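Local structure of protein-L-isoaspartate(D-aspartate) O-methyltransferase (Sulfolobus tokodaii, 1VBF) at residues 22-27 / 36-41; 77-82 / 106-111; 87-92 / 113-118; 100-105 / 120-125. The protein probably catalyses the S-adenosyl-L-methionine-dependent methyl esterification of L-isoaspartyl residues in age-damaged proteins, a step in their repair or degradation. One frame throughout, in Å; residues are numbered along the deposited sequence.

Interaction 1: residues 22-27 / 36-41; sequences KVDRSL and YAYAHT
Ser26 and Ala37 mark the closest approach of the two backbones, their CA atoms 5.0 Å apart, where a short 3-10 turn at 25-27 meets the irregular loop 36-41. Tyr38 reaches back along this junction with its hydroxyl. Arg25 N donates an almost straight bond to Tyr38 OH (3.1 Å, 169°), while the hydroxyl gives its own proton to a water, which passes one on to Val23 O; the phenol thus acts as donor and acceptor at once, a role that suits tyrosine. With CG anti to the backbone N (chi1 -177°) and the chain extended as far as NE, the guanidinium of Arg25 arrives beside Ala37, where NH1 donates in the guanidinium plane to Ala37 O (2.9 Å), striking that oxygen from above the carbonyl plane. Beside these bonds, Ser26 CB and Ala37 CB touch at 3.9 Å. Asp24 braces the turn: its OD1 accepts from Ser26 N, an Asx turn, and also from Ser26 OG, both on one face of the carboxylate. A phenylalanine in place of Tyr38 would probably leave Arg25 N without its acceptor and the water without its donor. The chemistry implies that a short 3-10 turn and an irregular loop are joined through backbone groups, the side chains of Tyr38 and Arg25 each serving a main-chain group of the other segment in a buried setting.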
loop_
_atom_site.group_PDB
_atom_site.type_symbol
_atom_site.label_atom_id
_atom_site.label_comp_id
_atom_site.label_asym_id
_atom_site.label_seq_id
_atom_site.Cartn_x
_atom_site.Cartn_y
_atom_site.Cartn_z
ATOM N N LYS B 22 7.405 -42.631 -18.362
ATOM C CA LYS B 22 7.583 -43.804 -17.503
ATOM C C LYS B 22 7.354 -43.678 -15.967
ATOM O O LYS B 22 6.657 -44.504 -15.386
ATOM C CB LYS B 22 8.978 -44.376 -17.777
ATOM C CG LYS B 22 9.389 -45.491 -16.857
ATOM C CD LYS B 22 10.853 -45.818 -17.058
ATOM C CE LYS B 22 11.381 -46.712 -15.941
ATOM N NZ LYS B 22 12.821 -47.025 -16.163
ATOM N N VAL B 23 7.933 -42.662 -15.318
ATOM C CA VAL B 23 7.792 -42.497 -13.865
ATOM C C VAL B 23 6.377 -42.115 -13.422
ATOM O O VAL B 23 5.814 -41.116 -13.856
ATOM C CB VAL B 23 8.825 -41.452 -13.314
ATOM C CG1 VAL B 23 8.647 -41.261 -11.815
ATOM C CG2 VAL B 23 10.256 -41.913 -13.621
ATOM N N ASP B 24 5.805 -42.921 -12.544
ATOM C CA ASP B 24 4.449 -42.671 -12.081
ATOM C C ASP B 24 4.453 -41.706 -10.906
ATOM O O ASP B 24 4.703 -42.104 -9.771
ATOM C CB ASP B 24 3.782 -44.001 -11.694
ATOM C CG ASP B 24 2.349 -43.824 -11.224
ATOM O OD1 ASP B 24 1.828 -42.693 -11.341
ATOM O OD2 ASP B 24 1.743 -44.811 -10.742
ATOM N N ARG B 25 4.159 -40.441 -11.187
ATOM C CA ARG B 25 4.151 -39.401 -10.164
ATOM C C ARG B 25 3.175 -39.623 -8.991
ATOM O O ARG B 25 3.342 -39.059 -7.919
ATOM C CB ARG B 25 3.907 -38.042 -10.837
ATOM C CG ARG B 25 3.942 -36.840 -9.901
ATOM C CD ARG B 25 4.131 -35.540 -10.690
ATOM N NE ARG B 25 4.100 -34.349 -9.835
ATOM C CZ ARG B 25 3.063 -33.520 -9.719
ATOM N NH1 ARG B 25 1.957 -33.736 -10.410
ATOM N NH2 ARG B 25 3.126 -32.481 -8.897
ATOM N N SER B 26 2.160 -40.447 -9.163
ATOM C CA SER B 26 1.255 -40.659 -8.046
ATOM C C SER B 26 1.963 -41.487 -6.965
ATOM O O SER B 26 1.529 -41.535 -5.801
ATOM C CB SER B 26 -0.011 -41.366 -8.521
ATOM O OG SER B 26 0.326 -42.574 -9.166
ATOM N N LEU B 27 3.058 -42.134 -7.360
ATOM C CA LEU B 27 3.843 -42.950 -6.446
ATOM C C LEU B 27 4.677 -42.112 -5.471
ATOM O O LEU B 27 5.242 -42.644 -4.507
ATOM C CB LEU B 27 4.759 -43.899 -7.226
ATOM C CG LEU B 27 4.338 -45.372 -7.432
ATOM C CD1 LEU B 27 2.810 -45.555 -7.424
ATOM C CD2 LEU B 27 4.938 -45.855 -8.754
ATOM N N TYR B 36 -3.936 -35.376 -8.195
ATOM C CA TYR B 36 -3.185 -34.299 -8.827
ATOM C C TYR B 36 -1.963 -34.806 -9.556
ATOM O O TYR B 36 -1.136 -34.020 -9.969
ATOM C CB TYR B 36 -2.750 -33.245 -7.810
ATOM C CG TYR B 36 -3.877 -32.485 -7.157
ATOM C CD1 TYR B 36 -4.649 -33.073 -6.161
ATOM C CD2 TYR B 36 -4.166 -31.166 -7.525
ATOM C CE1 TYR B 36 -5.679 -32.367 -5.547
ATOM C CE2 TYR B 36 -5.196 -30.452 -6.912
ATOM C CZ TYR B 36 -5.944 -31.063 -5.925
ATOM O OH TYR B 36 -6.956 -30.374 -5.301
ATOM N N ALA B 37 -1.833 -36.115 -9.700
ATOM C CA ALA B 37 -0.678 -36.653 -10.397
ATOM C C ALA B 37 -0.519 -35.987 -11.779
ATOM O O ALA B 37 0.569 -35.527 -12.155
ATOM C CB ALA B 37 -0.821 -38.158 -10.551
ATOM N N TYR B 38 -1.608 -35.928 -12.536
ATOM C CA TYR B 38 -1.541 -35.339 -13.852
ATOM C C TYR B 38 -2.706 -34.398 -14.183
ATOM O O TYR B 38 -3.055 -34.197 -15.367
ATOM C CB TYR B 38 -1.385 -36.447 -14.895
ATOM C CG TYR B 38 -0.111 -37.231 -14.705
ATOM C CD1 TYR B 38 -0.078 -38.359 -13.887
ATOM C CD2 TYR B 38 1.089 -36.812 -15.294
ATOM C CE1 TYR B 38 1.124 -39.059 -13.655
ATOM C CE2 TYR B 38 2.298 -37.499 -15.067
ATOM C CZ TYR B 38 2.307 -38.621 -14.244
ATOM O OH TYR B 38 3.496 -39.284 -13.992
ATOM N N ALA B 39 -3.278 -33.802 -13.126
ATOM C CA ALA B 39 -4.386 -32.849 -13.252
ATOM C C ALA B 39 -4.098 -31.628 -12.370
ATOM O O ALA B 39 -3.536 -31.776 -11.281
ATOM C CB ALA B 39 -5.680 -33.504 -12.836
ATOM N N HIS B 40 -4.480 -30.434 -12.823
ATOM C CA HIS B 40 -4.226 -29.203 -12.059
ATOM C C HIS B 40 -2.741 -28.970 -12.077
ATOM O O HIS B 40 -2.147 -28.418 -11.158
ATOM C CB HIS B 40 -4.738 -29.345 -10.629
ATOM C CG HIS B 40 -6.212 -29.556 -10.567
ATOM N ND1 HIS B 40 -7.113 -28.557 -10.869
ATOM C CD2 HIS B 40 -6.944 -30.679 -10.373
ATOM C CE1 HIS B 40 -8.337 -29.056 -10.868
ATOM N NE2 HIS B 40 -8.263 -30.342 -10.573
ATOM N N THR B 41 -2.169 -29.389 -13.187
ATOM C CA THR B 41 -0.754 -29.317 -13.450
ATOM C C THR B 41 -0.022 -27.992 -13.170
ATOM O O THR B 41 1.215 -27.955 -13.095
ATOM C CB THR B 41 -0.560 -29.798 -14.883
ATOM O OG1 THR B 41 -0.313 -31.206 -14.845
ATOM C CG2 THR B 41 0.559 -29.095 -15.577
HETATM O O HOH W 1 6.064 -38.901 -14.977
#

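Interaction 2: residues 77-82 / 106-111; sequences IGTGIG and NYASKL
Ala108 sets its methyl group against the turn at Gly80 and Ile81, with CB 3.4 Å from Gly80 O and 4.1 Å from Ile81 C. Alanine suits the spot because its single methyl lets helix and loop backbone come close. Next to it, Ile81 and Tyr107 lie side by side and point the same way, CG2 of Ile81 resting 3.7 Å from Tyr107 CE2. Tyr107 is brought there by a CG anti to its own N (chi1 174°). Leu111 adds a looser contact, CD1 lying 3.8 Å from Ile81 O.

The loop keeps its shape through a type II' turn from Thr79 to Gly82, closed by the bond from Gly82 N to Thr79 O (3.1 Å). Gly80 takes the positive phi of that turn, which glycine adopts readily. Gly82, the N-cap of helix 83-91, also has positive phi; a CB on it would jam against the preceding carbonyl and would point at Ala108. Further out, Ser97 bonds to Thr79 OG1, Glu99 accepts from Gly80 N, and Phe28 O holds the hydroxyl of Tyr107, whose ring also packs on Asn32 of a second subunit.

Alternating glycines at 78, 80 and 82, between the first central strand and its helix, form the glycine-rich loop of the Rossmann-like methyltransferase fold, which in relatives cradles S-adenosylmethionine.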
loop_
_atom_site.group_PDB
_atom_site.type_symbol
_atom_site.label_atom_id
_atom_site.label_comp_id
_atom_site.label_asym_id
_atom_site.label_seq_id
_atom_site.Cartn_x
_atom_site.Cartn_y
_atom_site.Cartn_z
ATOM N N ILE B 77 19.193 -29.322 -5.388
ATOM C CA ILE B 77 18.961 -28.717 -4.075
ATOM C C ILE B 77 17.470 -28.666 -3.710
ATOM O O ILE B 77 16.741 -27.805 -4.193
ATOM C CB ILE B 77 19.499 -27.274 -3.992
ATOM C CG1 ILE B 77 20.933 -27.175 -4.539
ATOM C CG2 ILE B 77 19.429 -26.800 -2.552
ATOM C CD1 ILE B 77 21.969 -28.040 -3.858
ATOM N N GLY B 78 17.029 -29.588 -2.859
ATOM C CA GLY B 78 15.643 -29.624 -2.437
ATOM C C GLY B 78 14.911 -30.893 -2.847
ATOM O O GLY B 78 13.920 -30.847 -3.575
ATOM N N THR B 79 15.369 -32.035 -2.360
ATOM C CA THR B 79 14.772 -33.323 -2.707
ATOM C C THR B 79 13.251 -33.359 -2.653
ATOM O O THR B 79 12.603 -33.817 -3.593
ATOM C CB THR B 79 15.334 -34.456 -1.801
ATOM O OG1 THR B 79 16.763 -34.448 -1.884
ATOM C CG2 THR B 79 14.824 -35.822 -2.251
ATOM N N GLY B 80 12.677 -32.880 -1.563
ATOM C CA GLY B 80 11.236 -32.900 -1.464
ATOM C C GLY B 80 10.706 -34.318 -1.522
ATOM O O GLY B 80 11.255 -35.194 -0.860
ATOM N N ILE B 81 9.656 -34.552 -2.315
ATOM C CA ILE B 81 9.051 -35.876 -2.417
ATOM C C ILE B 81 9.774 -36.831 -3.354
ATOM O O ILE B 81 9.309 -37.928 -3.584
ATOM C CB ILE B 81 7.579 -35.792 -2.849
ATOM C CG1 ILE B 81 7.484 -35.327 -4.303
ATOM C CG2 ILE B 81 6.829 -34.848 -1.936
ATOM C CD1 ILE B 81 6.072 -35.383 -4.870
ATOM N N GLY B 82 10.897 -36.413 -3.916
ATOM C CA GLY B 82 11.664 -37.301 -4.776
ATOM C C GLY B 82 11.268 -37.508 -6.221
ATOM O O GLY B 82 12.034 -38.119 -6.971
ATOM N N ASN B 106 12.789 -37.927 5.455
ATOM C CA ASN B 106 12.273 -39.220 5.848
ATOM C C ASN B 106 11.251 -39.727 4.845
ATOM O O ASN B 106 11.357 -40.855 4.348
ATOM C CB ASN B 106 11.633 -39.152 7.240
ATOM C CG ASN B 106 12.645 -38.869 8.351
ATOM O OD1 ASN B 106 13.812 -39.243 8.255
ATOM N ND2 ASN B 106 12.191 -38.224 9.422
ATOM N N TYR B 107 10.260 -38.883 4.553
ATOM C CA TYR B 107 9.189 -39.232 3.637
ATOM C C TYR B 107 9.710 -39.771 2.312
ATOM O O TYR B 107 9.144 -40.716 1.762
ATOM C CB TYR B 107 8.294 -38.016 3.406
ATOM C CG TYR B 107 7.207 -38.206 2.355
ATOM C CD1 TYR B 107 5.984 -38.832 2.654
ATOM C CD2 TYR B 107 7.413 -37.770 1.053
ATOM C CE1 TYR B 107 5.002 -39.006 1.663
ATOM C CE2 TYR B 107 6.456 -37.945 0.074
ATOM C CZ TYR B 107 5.261 -38.554 0.371
ATOM O OH TYR B 107 4.357 -38.674 -0.658
ATOM N N ALA B 108 10.800 -39.207 1.804
ATOM C CA ALA B 108 11.321 -39.656 0.515
ATOM C C ALA B 108 12.323 -40.796 0.529
ATOM O O ALA B 108 12.534 -41.430 -0.503
ATOM C CB ALA B 108 11.925 -38.480 -0.242
ATOM N N SER B 109 12.953 -41.031 1.678
ATOM C CA SER B 109 13.962 -42.092 1.861
ATOM C C SER B 109 13.555 -43.437 1.241
ATOM O O SER B 109 14.338 -44.117 0.556
ATOM C CB SER B 109 14.209 -42.300 3.357
ATOM O OG SER B 109 13.023 -42.757 3.984
ATOM N N LYS B 110 12.309 -43.797 1.507
ATOM C CA LYS B 110 11.696 -45.027 1.040
ATOM C C LYS B 110 11.239 -45.021 -0.437
ATOM O O LYS B 110 11.326 -46.031 -1.125
ATOM C CB LYS B 110 10.519 -45.294 1.977
ATOM C CG LYS B 110 9.915 -43.962 2.485
ATOM C CD LYS B 110 9.113 -44.060 3.781
ATOM C CE LYS B 110 10.025 -44.162 4.993
ATOM N NZ LYS B 110 9.254 -44.169 6.270
ATOM N N LEU B 111 10.785 -43.871 -0.925
ATOM C CA LEU B 111 10.279 -43.744 -2.288
ATOM C C LEU B 111 11.262 -43.834 -3.449
ATOM O O LEU B 111 10.835 -43.932 -4.597
ATOM C CB LEU B 111 9.499 -42.435 -2.420
ATOM C CG LEU B 111 8.337 -42.234 -1.443
ATOM C CD1 LEU B 111 7.948 -40.750 -1.388
ATOM C CD2 LEU B 111 7.170 -43.115 -1.864
#

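Interaction 3: residues 87-92 / 113-118; sequences LIAEIV and SYYNNI
Ala89 is enclosed on the tight side of this contact. Its CB meets CD1 of Tyr115 at 3.6 Å and CD1 of Ile118 at 3.5 Å, while Asn117 comes alongside; the small methyl allows helix 83-91 to lie close to the incoming chain. Asn117 makes the polar half of this packed part. With CG between its own N and carbonyl carbon (chi1 68°), the amide turns back to the helix, and ND2 donates in its own plane to a lone pair of Ala89 O (3.0 Å, 167°). The same nitrogen also bonds to Asp93 O, so it ties up main-chain oxygens at the end of the helix. A leucine in place of Asn117 would probably leave both of those carbonyls without their side-chain donor. In the Rossmann-like fold this is where the helix after the first central strand ends beside the chain that leads into edge strand 118-122. The solvent side is carried by polar side chains. Glu90, bent at chi2 (-82°), brings OE2 to the edge of the Tyr115 ring, with carboxylate and ring planes perpendicular; the hydroxyl bonds to OE2, although the modelled 2.5 Å is too short to be read literally. Tyr114, exposed and looser, merely offers CE2 at its ring edge to Glu90 OE2 (3.6 Å), and Lys22 bridges the pair outside, as ion partner of Glu90 and hydrogen-bond partner of Tyr114.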
loop_
_atom_site.group_PDB
_atom_site.type_symbol
_atom_site.label_atom_id
_atom_site.label_comp_id
_atom_site.label_asym_id
_atom_site.label_seq_id
_atom_site.Cartn_x
_atom_site.Cartn_y
_atom_site.Cartn_z
ATOM N N LEU B 87 13.022 -38.604 -12.084
ATOM C CA LEU B 87 13.148 -38.265 -13.506
ATOM C C LEU B 87 14.585 -37.972 -13.937
ATOM O O LEU B 87 14.975 -38.298 -15.061
ATOM C CB LEU B 87 12.280 -37.058 -13.861
ATOM C CG LEU B 87 10.757 -37.122 -13.645
ATOM C CD1 LEU B 87 10.151 -35.796 -14.079
ATOM C CD2 LEU B 87 10.127 -38.281 -14.432
ATOM N N ILE B 88 15.377 -37.358 -13.062
ATOM C CA ILE B 88 16.764 -37.060 -13.400
ATOM C C ILE B 88 17.591 -38.359 -13.377
ATOM O O ILE B 88 18.380 -38.650 -14.290
ATOM C CB ILE B 88 17.355 -36.039 -12.402
ATOM C CG1 ILE B 88 16.515 -34.762 -12.427
ATOM C CG2 ILE B 88 18.827 -35.717 -12.753
ATOM C CD1 ILE B 88 16.938 -33.741 -11.413
ATOM N N ALA B 89 17.394 -39.140 -12.324
ATOM C CA ALA B 89 18.086 -40.412 -12.155
ATOM C C ALA B 89 17.900 -41.308 -13.389
ATOM O O ALA B 89 18.812 -42.025 -13.802
ATOM C CB ALA B 89 17.555 -41.108 -10.920
ATOM N N GLU B 90 16.708 -41.275 -13.970
ATOM C CA GLU B 90 16.433 -42.056 -15.165
ATOM C C GLU B 90 17.339 -41.673 -16.342
ATOM O O GLU B 90 17.757 -42.521 -17.109
ATOM C CB GLU B 90 14.986 -41.853 -15.591
ATOM C CG GLU B 90 13.952 -42.382 -14.618
ATOM C CD GLU B 90 13.698 -43.878 -14.769
ATOM O OE1 GLU B 90 13.932 -44.419 -15.876
ATOM O OE2 GLU B 90 13.243 -44.504 -13.781
ATOM N N ILE B 91 17.666 -40.401 -16.465
ATOM C CA ILE B 91 18.439 -39.941 -17.599
ATOM C C ILE B 91 19.927 -39.930 -17.375
ATOM O O ILE B 91 20.728 -40.359 -18.216
ATOM C CB ILE B 91 18.022 -38.470 -17.962
ATOM C CG1 ILE B 91 16.521 -38.398 -18.211
ATOM C CG2 ILE B 91 18.883 -37.912 -19.126
ATOM C CD1 ILE B 91 15.996 -36.993 -18.189
ATOM N N VAL B 92 20.279 -39.395 -16.223
ATOM C CA VAL B 92 21.659 -39.173 -15.852
ATOM C C VAL B 92 22.454 -40.344 -15.233
ATOM O O VAL B 92 21.888 -41.353 -14.824
ATOM C CB VAL B 92 21.675 -37.907 -14.942
ATOM C CG1 VAL B 92 22.305 -38.206 -13.594
ATOM C CG2 VAL B 92 22.374 -36.770 -15.667
ATOM N N SER B 113 13.965 -46.141 -3.555
ATOM C CA SER B 113 14.686 -47.411 -3.446
ATOM C C SER B 113 15.031 -48.021 -4.805
ATOM O O SER B 113 16.147 -48.483 -5.025
ATOM C CB SER B 113 13.855 -48.391 -2.625
ATOM O OG SER B 113 12.592 -48.575 -3.229
ATOM N N TYR B 114 14.069 -48.020 -5.710
ATOM C CA TYR B 114 14.271 -48.557 -7.047
ATOM C C TYR B 114 15.494 -47.979 -7.761
ATOM O O TYR B 114 15.893 -48.460 -8.821
ATOM C CB TYR B 114 13.029 -48.267 -7.888
ATOM C CG TYR B 114 13.229 -48.402 -9.382
ATOM C CD1 TYR B 114 13.359 -49.655 -9.983
ATOM C CD2 TYR B 114 13.263 -47.269 -10.203
ATOM C CE1 TYR B 114 13.510 -49.778 -11.378
ATOM C CE2 TYR B 114 13.418 -47.375 -11.591
ATOM C CZ TYR B 114 13.537 -48.626 -12.173
ATOM O OH TYR B 114 13.679 -48.728 -13.541
ATOM N N TYR B 115 16.092 -46.940 -7.204
ATOM C CA TYR B 115 17.229 -46.345 -7.887
ATOM C C TYR B 115 18.539 -46.646 -7.192
ATOM O O TYR B 115 18.594 -46.741 -5.966
ATOM C CB TYR B 115 17.017 -44.820 -8.014
ATOM C CG TYR B 115 15.867 -44.425 -8.929
ATOM C CD1 TYR B 115 16.061 -44.318 -10.309
ATOM C CD2 TYR B 115 14.575 -44.245 -8.426
ATOM C CE1 TYR B 115 14.989 -44.045 -11.173
ATOM C CE2 TYR B 115 13.493 -43.984 -9.271
ATOM C CZ TYR B 115 13.706 -43.884 -10.651
ATOM O OH TYR B 115 12.659 -43.671 -11.524
ATOM N N ASN B 116 19.601 -46.790 -7.968
ATOM C CA ASN B 116 20.903 -47.071 -7.396
ATOM C C ASN B 116 21.905 -45.990 -7.778
ATOM O O ASN B 116 23.114 -46.164 -7.617
ATOM C CB ASN B 116 21.383 -48.441 -7.879
ATOM C CG ASN B 116 22.134 -48.386 -9.219
ATOM O OD1 ASN B 116 21.751 -47.661 -10.151
ATOM N ND2 ASN B 116 23.206 -49.175 -9.322
ATOM N N ASN B 117 21.402 -44.867 -8.285
ATOM C CA ASN B 117 22.282 -43.782 -8.699
ATOM C C ASN B 117 21.903 -42.429 -8.117
ATOM O O ASN B 117 22.218 -41.383 -8.698
ATOM C CB ASN B 117 22.352 -43.698 -10.231
ATOM C CG ASN B 117 21.049 -43.245 -10.866
ATOM O OD1 ASN B 117 19.964 -43.445 -10.313
ATOM N ND2 ASN B 117 21.152 -42.648 -12.043
ATOM N N ILE B 118 21.265 -42.460 -6.947
ATOM C CA ILE B 118 20.835 -41.250 -6.250
ATOM C C ILE B 118 21.374 -41.179 -4.807
ATOM O O ILE B 118 20.958 -41.949 -3.945
ATOM C CB ILE B 118 19.295 -41.171 -6.155
ATOM C CG1 ILE B 118 18.653 -41.275 -7.529
ATOM C CG2 ILE B 118 18.879 -39.885 -5.470
ATOM C CD1 ILE B 118 17.121 -41.358 -7.434
#

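Interaction 4: residues 100-105 / 120-125; sequences INEKMY and LILGDG
Tyr105 and Leu122 each hold CG anti to the backbone N (chi1 177° and -160°), which sends the ring from the helix toward the strand and the leucine from the strand toward the ring. Leu122 CB consequently sits over the middle of one ring face, 3.7 Å from the Tyr105 centroid and 7° off its normal, a clear CH-pi contact; CG of Leu122 lies 3.6 Å from Tyr105 CG. Leucine suits the place because its CB and CG together cover the face of the ring; its CD2 has Ile100 O as a neighbour (3.8 Å), and its CD1 the carboxylate end of Glu102. At the far edge of the ring, a water bridges Tyr105 OH and Leu120 O, giving the phenol a polar partner. Ile100 approaches the chain just beyond the strand, its CA 3.1 Å from Gly123 O in a bent, at best weak CA-H...O contact. Asn101, the N-cap, starts the helix by accepting from Met104 N (a selenomethionine) at OD1, 2.9 Å away. Strand 94-99, helix 102-109 and strand 118-122 form a beta-alpha-beta crossover of the Rossmann-like methyltransferase fold, and this surface contact packs its helix on its second strand.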
loop_
_atom_site.group_PDB
_atom_site.type_symbol
_atom_site.label_atom_id
_atom_site.label_comp_id
_atom_site.label_asym_id
_atom_site.label_seq_id
_atom_site.Cartn_x
_atom_site.Cartn_y
_atom_site.Cartn_z
ATOM N N ILE B 100 16.928 -30.204 3.400
ATOM C CA ILE B 100 17.225 -29.621 4.705
ATOM C C ILE B 100 16.240 -29.969 5.806
ATOM O O ILE B 100 16.579 -29.933 6.992
ATOM C CB ILE B 100 17.332 -28.063 4.603
ATOM C CG1 ILE B 100 17.989 -27.485 5.849
ATOM C CG2 ILE B 100 15.959 -27.436 4.479
ATOM C CD1 ILE B 100 18.420 -26.034 5.665
ATOM N N ASN B 101 15.023 -30.313 5.406
ATOM C CA ASN B 101 13.965 -30.628 6.356
ATOM C C ASN B 101 13.952 -32.113 6.609
ATOM O O ASN B 101 13.793 -32.908 5.689
ATOM C CB ASN B 101 12.624 -30.151 5.797
ATOM C CG ASN B 101 11.455 -30.487 6.699
ATOM O OD1 ASN B 101 11.104 -31.655 6.882
ATOM N ND2 ASN B 101 10.835 -29.465 7.260
ATOM N N GLU B 102 14.129 -32.484 7.868
ATOM C CA GLU B 102 14.170 -33.883 8.225
ATOM C C GLU B 102 12.914 -34.678 7.898
ATOM O O GLU B 102 13.015 -35.751 7.310
ATOM C CB GLU B 102 14.528 -34.047 9.705
ATOM C CG GLU B 102 14.632 -35.520 10.117
ATOM C CD GLU B 102 15.589 -35.786 11.274
ATOM O OE1 GLU B 102 15.522 -36.901 11.843
ATOM O OE2 GLU B 102 16.407 -34.897 11.602
ATOM N N LYS B 103 11.736 -34.179 8.260
ATOM C CA LYS B 103 10.507 -34.905 7.970
ATOM C C LYS B 103 10.387 -35.194 6.482
ATOM O O LYS B 103 9.983 -36.276 6.084
ATOM C CB LYS B 103 9.300 -34.113 8.444
ATOM C CG LYS B 103 9.353 -33.817 9.915
ATOM C CD LYS B 103 8.052 -33.242 10.416
ATOM C CE LYS B 103 8.127 -32.901 11.890
ATOM N NZ LYS B 103 8.432 -34.126 12.672
HETATM N N MSE B 104 10.752 -34.217 5.661
HETATM C CA MSE B 104 10.723 -34.358 4.218
HETATM C C MSE B 104 11.727 -35.434 3.771
HETATM O O MSE B 104 11.429 -36.260 2.904
HETATM C CB MSE B 104 11.069 -33.014 3.571
HETATM C CG MSE B 104 10.955 -33.000 2.047
HETATM SE SE MSE B 104 9.134 -33.126 1.310
HETATM C CE MSE B 104 8.073 -33.226 2.930
ATOM N N TYR B 105 12.916 -35.394 4.371
ATOM C CA TYR B 105 14.011 -36.334 4.110
ATOM C C TYR B 105 13.543 -37.770 4.371
ATOM O O TYR B 105 13.862 -38.703 3.621
ATOM C CB TYR B 105 15.185 -36.008 5.046
ATOM C CG TYR B 105 16.369 -36.946 4.952
ATOM C CD1 TYR B 105 17.182 -36.945 3.831
ATOM C CD2 TYR B 105 16.653 -37.860 5.971
ATOM C CE1 TYR B 105 18.242 -37.830 3.712
ATOM C CE2 TYR B 105 17.711 -38.744 5.861
ATOM C CZ TYR B 105 18.498 -38.722 4.727
ATOM O OH TYR B 105 19.544 -39.593 4.596
ATOM N N LEU B 120 21.267 -39.398 -1.427
ATOM C CA LEU B 120 20.403 -38.525 -0.657
ATOM C C LEU B 120 21.033 -37.944 0.628
ATOM O O LEU B 120 21.216 -38.646 1.619
ATOM C CB LEU B 120 19.131 -39.283 -0.284
ATOM C CG LEU B 120 18.313 -39.845 -1.450
ATOM C CD1 LEU B 120 17.307 -40.857 -0.924
ATOM C CD2 LEU B 120 17.611 -38.702 -2.205
ATOM N N ILE B 121 21.304 -36.643 0.612
ATOM C CA ILE B 121 21.896 -35.924 1.739
ATOM C C ILE B 121 20.874 -35.135 2.564
ATOM O O ILE B 121 19.985 -34.498 2.000
ATOM C CB ILE B 121 22.953 -34.917 1.228
ATOM C CG1 ILE B 121 24.221 -35.660 0.815
ATOM C CG2 ILE B 121 23.267 -33.875 2.291
ATOM C CD1 ILE B 121 24.009 -36.743 -0.184
ATOM N N LEU B 122 21.017 -35.178 3.895
ATOM C CA LEU B 122 20.155 -34.425 4.812
ATOM C C LEU B 122 21.038 -33.267 5.283
ATOM O O LEU B 122 21.902 -33.473 6.106
ATOM C CB LEU B 122 19.782 -35.267 6.020
ATOM C CG LEU B 122 18.549 -34.830 6.827
ATOM C CD1 LEU B 122 18.797 -35.185 8.277
ATOM C CD2 LEU B 122 18.236 -33.326 6.680
ATOM N N GLY B 123 20.831 -32.058 4.772
ATOM C CA GLY B 123 21.687 -30.960 5.173
ATOM C C GLY B 123 21.313 -29.628 4.557
ATOM O O GLY B 123 20.243 -29.479 3.972
ATOM N N ASP B 124 22.201 -28.652 4.690
ATOM C CA ASP B 124 21.993 -27.302 4.192
ATOM C C ASP B 124 22.278 -27.268 2.705
ATOM O O ASP B 124 23.440 -27.237 2.286
ATOM C CB ASP B 124 22.944 -26.361 4.932
ATOM C CG ASP B 124 22.795 -24.913 4.516
ATOM O OD1 ASP B 124 22.179 -24.610 3.472
ATOM O OD2 ASP B 124 23.322 -24.059 5.247
ATOM N N GLY B 125 21.224 -27.254 1.903
ATOM C CA GLY B 125 21.398 -27.237 0.462
ATOM C C GLY B 125 22.150 -26.025 -0.054
ATOM O O GLY B 125 22.716 -26.043 -1.146
HETATM O O HOH W 2 19.865 -41.150 2.663
#

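Interaction 1 closes first along the chain, in the connection from helix 14-22 to strand 45-48. The other three follow with their segments alternating, all around the parallel strands 73-77, 94-99 and 118-122 of the seven-stranded mixed sheet and their connecting helices. Interactions 2 and 4 share helix 102-109, with centres about 8 Å apart; the selenomethionine Met104 packs on Gly80, joining them. Interaction 3 lies about 13 Å from interaction 2, centre to centre. Interaction 1 touches interaction 3 through Lys22 and Val23, and interaction 2 through Leu27 on Leu111. Interactions 2 and 4 thus place helix 102-109 between the glycine-rich loop, which probably binds the cofactor as in relatives, and edge strand 118-122; 1 and 3 lie farther off.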